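Local atomic coordinates of probable disease resistance protein At5g66900 (Arabidopsis thaliana, PDB entry 7L7W), a protein that acts as a plant helper immune receptor in disease resistance, forming calcium-permeable, nonselective cation channels associated with cell death. Residues E30-F34 with V86-P90; D43-M48 with I107-L112. The protein carries 2 engineered substitutions. All coordinates share one frame; numbering follows the deposited sequence.

Interaction 1 of 2, residues E30-F34 with V86-P90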
loop_
_atom_site.group_PDB
_atom_site.type_symbol
_atom_site.label_atom_id
_atom_site.label_comp_id
_atom_site.label_asym_id
_atom_site.label_seq_id
_atom_site.Cartn_x
_atom_site.Cartn_y
_atom_site.Cartn_z
ATOM N N GLU A 30 -14.190 -13.660 -11.328
ATOM C CA GLU A 30 -13.032 -13.582 -10.445
ATOM C C GLU A 30 -12.631 -12.137 -10.171
ATOM O O GLU A 30 -12.227 -11.814 -9.052
ATOM C CB GLU A 30 -11.838 -14.352 -11.016
ATOM C CG GLU A 30 -11.976 -15.865 -10.992
ATOM C CD GLU A 30 -12.205 -16.449 -9.607
ATOM O OE1 GLU A 30 -11.855 -15.804 -8.578
ATOM O OE2 GLU A 30 -12.764 -17.569 -9.552
ATOM N N ALA A 31 -12.700 -11.262 -11.178
ATOM C CA ALA A 31 -12.299 -9.876 -10.952
ATOM C C ALA A 31 -13.272 -9.169 -10.030
ATOM O O ALA A 31 -12.866 -8.350 -9.200
ATOM C CB ALA A 31 -12.208 -9.119 -12.270
ATOM N N LYS A 32 -14.569 -9.466 -10.169
ATOM C CA LYS A 32 -15.577 -8.754 -9.394
ATOM C C LYS A 32 -15.336 -8.908 -7.892
ATOM O O LYS A 32 -15.652 -7.992 -7.118
ATOM C CB LYS A 32 -16.971 -9.244 -9.793
ATOM C CG LYS A 32 -17.596 -8.443 -10.921
ATOM C CD LYS A 32 -18.956 -9.010 -11.319
ATOM C CE LYS A 32 -19.608 -8.178 -12.420
ATOM N NZ LYS A 32 -20.775 -8.869 -13.036
ATOM N N LYS A 33 -14.720 -10.025 -7.473
ATOM C CA LYS A 33 -14.519 -10.309 -6.054
ATOM C C LYS A 33 -13.682 -9.235 -5.353
ATOM O O LYS A 33 -13.841 -9.026 -4.146
ATOM C CB LYS A 33 -13.865 -11.685 -5.881
ATOM C CG LYS A 33 -14.734 -12.872 -6.288
ATOM C CD LYS A 33 -14.022 -14.205 -6.069
ATOM C CE LYS A 33 -14.681 -15.348 -6.856
ATOM N NZ LYS A 33 -13.847 -16.599 -6.821
ATOM N N PHE A 34 -12.795 -8.544 -6.073
ATOM C CA PHE A 34 -11.900 -7.550 -5.461
ATOM C C PHE A 34 -12.542 -6.158 -5.474
ATOM O O PHE A 34 -12.030 -5.206 -6.077
ATOM C CB PHE A 34 -10.544 -7.550 -6.177
ATOM C CG PHE A 34 -9.858 -8.898 -6.177
ATOM C CD1 PHE A 34 -9.421 -9.475 -4.990
ATOM C CD2 PHE A 34 -9.650 -9.585 -7.354
ATOM C CE1 PHE A 34 -8.803 -10.732 -4.989
ATOM C CE2 PHE A 34 -9.025 -10.841 -7.359
ATOM C CZ PHE A 34 -8.611 -11.418 -6.182
ATOM N N VAL A 86 -5.585 -11.457 -13.047
ATOM C CA VAL A 86 -6.570 -11.591 -11.982
ATOM C C VAL A 86 -6.147 -12.669 -11.000
ATOM O O VAL A 86 -6.299 -12.516 -9.782
ATOM C CB VAL A 86 -7.957 -11.884 -12.579
ATOM C CG1 VAL A 86 -8.831 -12.584 -11.564
ATOM C CG2 VAL A 86 -8.610 -10.596 -13.039
ATOM N N ARG A 87 -5.613 -13.781 -11.504
ATOM C CA ARG A 87 -5.274 -14.850 -10.577
ATOM C C ARG A 87 -4.050 -14.511 -9.748
ATOM O O ARG A 87 -3.895 -15.072 -8.659
ATOM C CB ARG A 87 -5.096 -16.168 -11.323
ATOM C CG ARG A 87 -6.257 -16.432 -12.260
ATOM C CD ARG A 87 -6.626 -17.885 -12.345
ATOM N NE ARG A 87 -7.714 -18.228 -11.437
ATOM C CZ ARG A 87 -8.919 -18.631 -11.830
ATOM N NH1 ARG A 87 -9.851 -18.930 -10.935
ATOM N NH2 ARG A 87 -9.192 -18.739 -13.118
ATOM N N LYS A 88 -3.197 -13.586 -10.217
ATOM C CA LYS A 88 -2.024 -13.241 -9.420
ATOM C C LYS A 88 -2.281 -12.055 -8.484
ATOM O O LYS A 88 -1.455 -11.780 -7.610
ATOM C CB LYS A 88 -0.836 -12.904 -10.320
ATOM C CG LYS A 88 -0.975 -11.531 -10.962
ATOM C CD LYS A 88 0.356 -10.882 -11.410
ATOM C CE LYS A 88 1.244 -11.816 -12.204
ATOM N NZ LYS A 88 1.830 -11.000 -13.303
ATOM N N PHE A 89 -3.388 -11.326 -8.652
ATOM C CA PHE A 89 -3.616 -10.136 -7.821
ATOM C C PHE A 89 -3.434 -10.339 -6.320
ATOM O O PHE A 89 -2.797 -9.472 -5.687
ATOM C CB PHE A 89 -5.013 -9.550 -8.055
ATOM C CG PHE A 89 -5.266 -8.301 -7.271
ATOM C CD1 PHE A 89 -4.468 -7.178 -7.463
ATOM C CD2 PHE A 89 -6.270 -8.257 -6.319
ATOM C CE1 PHE A 89 -4.686 -6.018 -6.738
ATOM C CE2 PHE A 89 -6.490 -7.094 -5.578
ATOM C CZ PHE A 89 -5.691 -5.976 -5.790
ATOM N N PRO A 90 -3.954 -11.392 -5.686
ATOM C CA PRO A 90 -3.769 -11.539 -4.231
ATOM C C PRO A 90 -2.313 -11.539 -3.776
ATOM O O PRO A 90 -2.045 -11.277 -2.594
ATOM C CB PRO A 90 -4.441 -12.881 -3.931
ATOM C CG PRO A 90 -5.516 -12.967 -4.960
ATOM C CD PRO A 90 -4.900 -12.397 -6.209
#

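Interaction 2 of 2, residues D43-M48 with I107-L112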
loop_
_atom_site.group_PDB
_atom_site.type_symbol
_atom_site.label_atom_id
_atom_site.label_comp_id
_atom_site.label_asym_id
_atom_site.label_seq_id
_atom_site.Cartn_x
_atom_site.Cartn_y
_atom_site.Cartn_z
ATOM N N ASP A 43 -13.239 -0.825 -13.345
ATOM C CA ASP A 43 -12.774 -0.482 -14.689
ATOM C C ASP A 43 -12.649 -1.715 -15.585
ATOM O O ASP A 43 -13.194 -1.750 -16.705
ATOM C CB ASP A 43 -11.444 0.261 -14.593
ATOM C CG ASP A 43 -11.571 1.563 -13.831
ATOM O OD1 ASP A 43 -12.515 2.322 -14.135
ATOM O OD2 ASP A 43 -10.753 1.823 -12.910
ATOM N N LEU A 44 -11.947 -2.744 -15.110
ATOM C CA LEU A 44 -11.729 -3.898 -15.965
ATOM C C LEU A 44 -13.015 -4.695 -16.164
ATOM O O LEU A 44 -13.279 -5.157 -17.280
ATOM C CB LEU A 44 -10.607 -4.780 -15.415
ATOM C CG LEU A 44 -10.138 -5.829 -16.439
ATOM C CD1 LEU A 44 -9.383 -5.252 -17.675
ATOM C CD2 LEU A 44 -9.366 -6.973 -15.799
ATOM N N VAL A 45 -13.849 -4.855 -15.125
ATOM C CA VAL A 45 -15.057 -5.635 -15.382
ATOM C C VAL A 45 -16.034 -4.835 -16.232
ATOM O O VAL A 45 -16.810 -5.422 -16.991
ATOM C CB VAL A 45 -15.750 -6.159 -14.108
ATOM C CG1 VAL A 45 -14.747 -6.700 -13.116
ATOM C CG2 VAL A 45 -16.671 -5.130 -13.529
ATOM N N SER A 46 -15.994 -3.502 -16.181
ATOM C CA SER A 46 -16.861 -2.752 -17.085
ATOM C C SER A 46 -16.446 -2.984 -18.535
ATOM O O SER A 46 -17.292 -3.250 -19.406
ATOM C CB SER A 46 -16.840 -1.264 -16.759
ATOM O OG SER A 46 -15.949 -0.592 -17.632
ATOM N N THR A 47 -15.139 -2.892 -18.816
ATOM C CA THR A 47 -14.691 -3.177 -20.172
ATOM C C THR A 47 -15.023 -4.608 -20.583
ATOM O O THR A 47 -15.516 -4.844 -21.691
ATOM C CB THR A 47 -13.200 -2.916 -20.312
ATOM O OG1 THR A 47 -12.988 -1.507 -20.453
ATOM C CG2 THR A 47 -12.649 -3.630 -21.541
ATOM N N MET A 48 -14.795 -5.567 -19.688
ATOM C CA MET A 48 -15.059 -6.965 -20.016
ATOM C C MET A 48 -16.551 -7.236 -20.205
ATOM O O MET A 48 -16.925 -8.120 -20.980
ATOM C CB MET A 48 -14.484 -7.877 -18.925
ATOM C CG MET A 48 -12.949 -7.987 -18.949
ATOM S SD MET A 48 -12.238 -9.215 -17.800
ATOM C CE MET A 48 -12.692 -8.561 -16.184
ATOM N N ILE A 107 -4.277 -4.023 -20.531
ATOM C CA ILE A 107 -5.220 -5.082 -20.891
ATOM C C ILE A 107 -6.553 -4.456 -21.250
ATOM O O ILE A 107 -7.102 -4.689 -22.334
ATOM C CB ILE A 107 -5.366 -6.099 -19.750
ATOM C CG1 ILE A 107 -4.018 -6.787 -19.485
ATOM C CG2 ILE A 107 -6.469 -7.099 -20.078
ATOM C CD1 ILE A 107 -4.067 -7.834 -18.393
ATOM N N ASN A 108 -7.022 -3.557 -20.382
ATOM C CA ASN A 108 -8.251 -2.811 -20.612
ATOM C C ASN A 108 -8.243 -2.181 -21.998
ATOM O O ASN A 108 -9.150 -2.427 -22.809
ATOM C CB ASN A 108 -8.389 -1.747 -19.519
ATOM C CG ASN A 108 -9.742 -1.103 -19.485
ATOM O OD1 ASN A 108 -10.600 -1.500 -18.697
ATOM N ND2 ASN A 108 -9.939 -0.076 -20.309
ATOM N N LYS A 109 -7.178 -1.427 -22.323
ATOM C CA LYS A 109 -7.200 -0.713 -23.594
ATOM C C LYS A 109 -7.318 -1.706 -24.742
ATOM O O LYS A 109 -8.158 -1.533 -25.636
ATOM C CB LYS A 109 -5.967 0.189 -23.757
ATOM C CG LYS A 109 -5.891 0.899 -25.139
ATOM C CD LYS A 109 -7.322 1.254 -25.665
ATOM C CE LYS A 109 -7.399 1.805 -27.090
ATOM N NZ LYS A 109 -8.800 1.644 -27.588
ATOM N N ASP A 110 -6.564 -2.806 -24.669
ATOM C CA ASP A 110 -6.580 -3.776 -25.755
ATOM C C ASP A 110 -7.991 -4.311 -25.958
ATOM O O ASP A 110 -8.517 -4.301 -27.084
ATOM C CB ASP A 110 -5.580 -4.895 -25.457
ATOM C CG ASP A 110 -4.127 -4.409 -25.507
ATOM O OD1 ASP A 110 -3.908 -3.212 -25.806
ATOM O OD2 ASP A 110 -3.202 -5.211 -25.233
ATOM N N MET A 111 -8.659 -4.676 -24.853
ATOM C CA MET A 111 -10.001 -5.227 -24.970
ATOM C C MET A 111 -10.911 -4.234 -25.668
ATOM O O MET A 111 -11.621 -4.588 -26.621
ATOM C CB MET A 111 -10.545 -5.600 -23.593
ATOM C CG MET A 111 -10.089 -6.963 -23.114
ATOM S SD MET A 111 -10.556 -7.318 -21.412
ATOM C CE MET A 111 -10.055 -9.037 -21.280
ATOM N N LEU A 112 -10.814 -2.961 -25.280
ATOM C CA LEU A 112 -11.677 -1.961 -25.885
ATOM C C LEU A 112 -11.431 -1.865 -27.385
ATOM O O LEU A 112 -12.387 -1.854 -28.172
ATOM C CB LEU A 112 -11.480 -0.608 -25.208
ATOM C CG LEU A 112 -12.146 -0.535 -23.832
ATOM C CD1 LEU A 112 -12.099 0.876 -23.289
ATOM C CD2 LEU A 112 -13.576 -1.054 -23.866
#

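Interaction 1 of 2, residues E30-F34 with V86-P90
The ring of F34 lies broadside to the rim of F89: CD2 of F89 sits over the centre of the F34 face, 3.6 Å from F34 CD1. This is a T-shaped pair, with centroids 4.8 Å apart and planes at 69°, and the F89 edge supplies the approach. F89 is turned into that place by its first torsion, which sets CG opposite the backbone N (chi1 -178°). P90 crosses F34 at about a right angle, its CG 3.7 Å from F34 CZ, so the ring is packed both on a face and near its far end. One helical turn back, V86 divides its branches between two neighbours. Its CG1 meets E30 CB at 3.5 Å, while CG2 faces A31 CB at 4.0 Å. In the four-helix bundle of this CC-R (RPW8-type) domain, the contact joins the C-terminal ends of helices 20-32 and 70-88; L40 of helix 38-60 also packs against F34, V86 and F89, and Y95 of the second subunit meets both rings. Toward solvent, E30, K33 and R87 form a salt-bridge network. K33 NZ lies 2.8 Å from E30 OE1, on the syn side but tilted out of the carboxylate plane, and bonds OE2 weakly as well; OE2 also faces R87 NH1 at 3.5 Å. R87 presents a guanidinium face to E30 CG, its plane 45° from the carboxylate.

Interaction 2 of 2, residues D43-M48 with I107-L112
Helices 43-48 and 107-112 run in the same direction, their axes 9.6 Å apart at closest approach and inclined by 15°, with L44 and N108 level with each other. T47 points toward the partner helix and fills the middle of the contact. Its CG2, set opposite the backbone N, touches M111 CB at 3.5 Å and L112 CD2 at 3.6 Å, whereas the hydroxyl side of T47 is bordered by L112 and the amide of N108. Deeper in, the two methionines cross: M111, extended beyond CG, lays its SD 3.5 Å from M48 CG. L44 closes the other end, where its CD1 lies over the N108 backbone and comes 4.2 Å from I107 CG2. On the D43 carbonyl two donors converge from one face: T47 N makes the usual helical bond, and S46 OG adds a second, 3.1 Å from D43 O. Beyond these segments, M48 packs on L24, V27 and I28 of helix 20-32, and I107 and M111 pack on A82 of helix 70-88. Such a nearly parallel pair, with methionine and aliphatic side chains turned inward, belongs to the core of a four-helix bundle, here that of the CC-R domain.

Overall arrangement
Interaction 1 pairs the C-terminal ends of helices 20-32 and 70-88, while interaction 2 joins helices 38-60 and 97-114, which run nearly parallel; along the chain their segments alternate. Their centres are 14 Å apart, and A31 bridges them: its CB meets V45 CG1 at 3.6 Å and M48 CE at 4.0 Å. Interaction 2 is the more central, about 8 Å from the centre of the chain against about 15 Å for interaction 1, which lies towards one end of the bundle and borders a second subunit. A bound nickel ion lies about 6 Å from the R87 side chain, and nickel is about 8 Å from that of M48. E80 and D83 bind nickel, and D83 also makes a long, weak ion pair with R87.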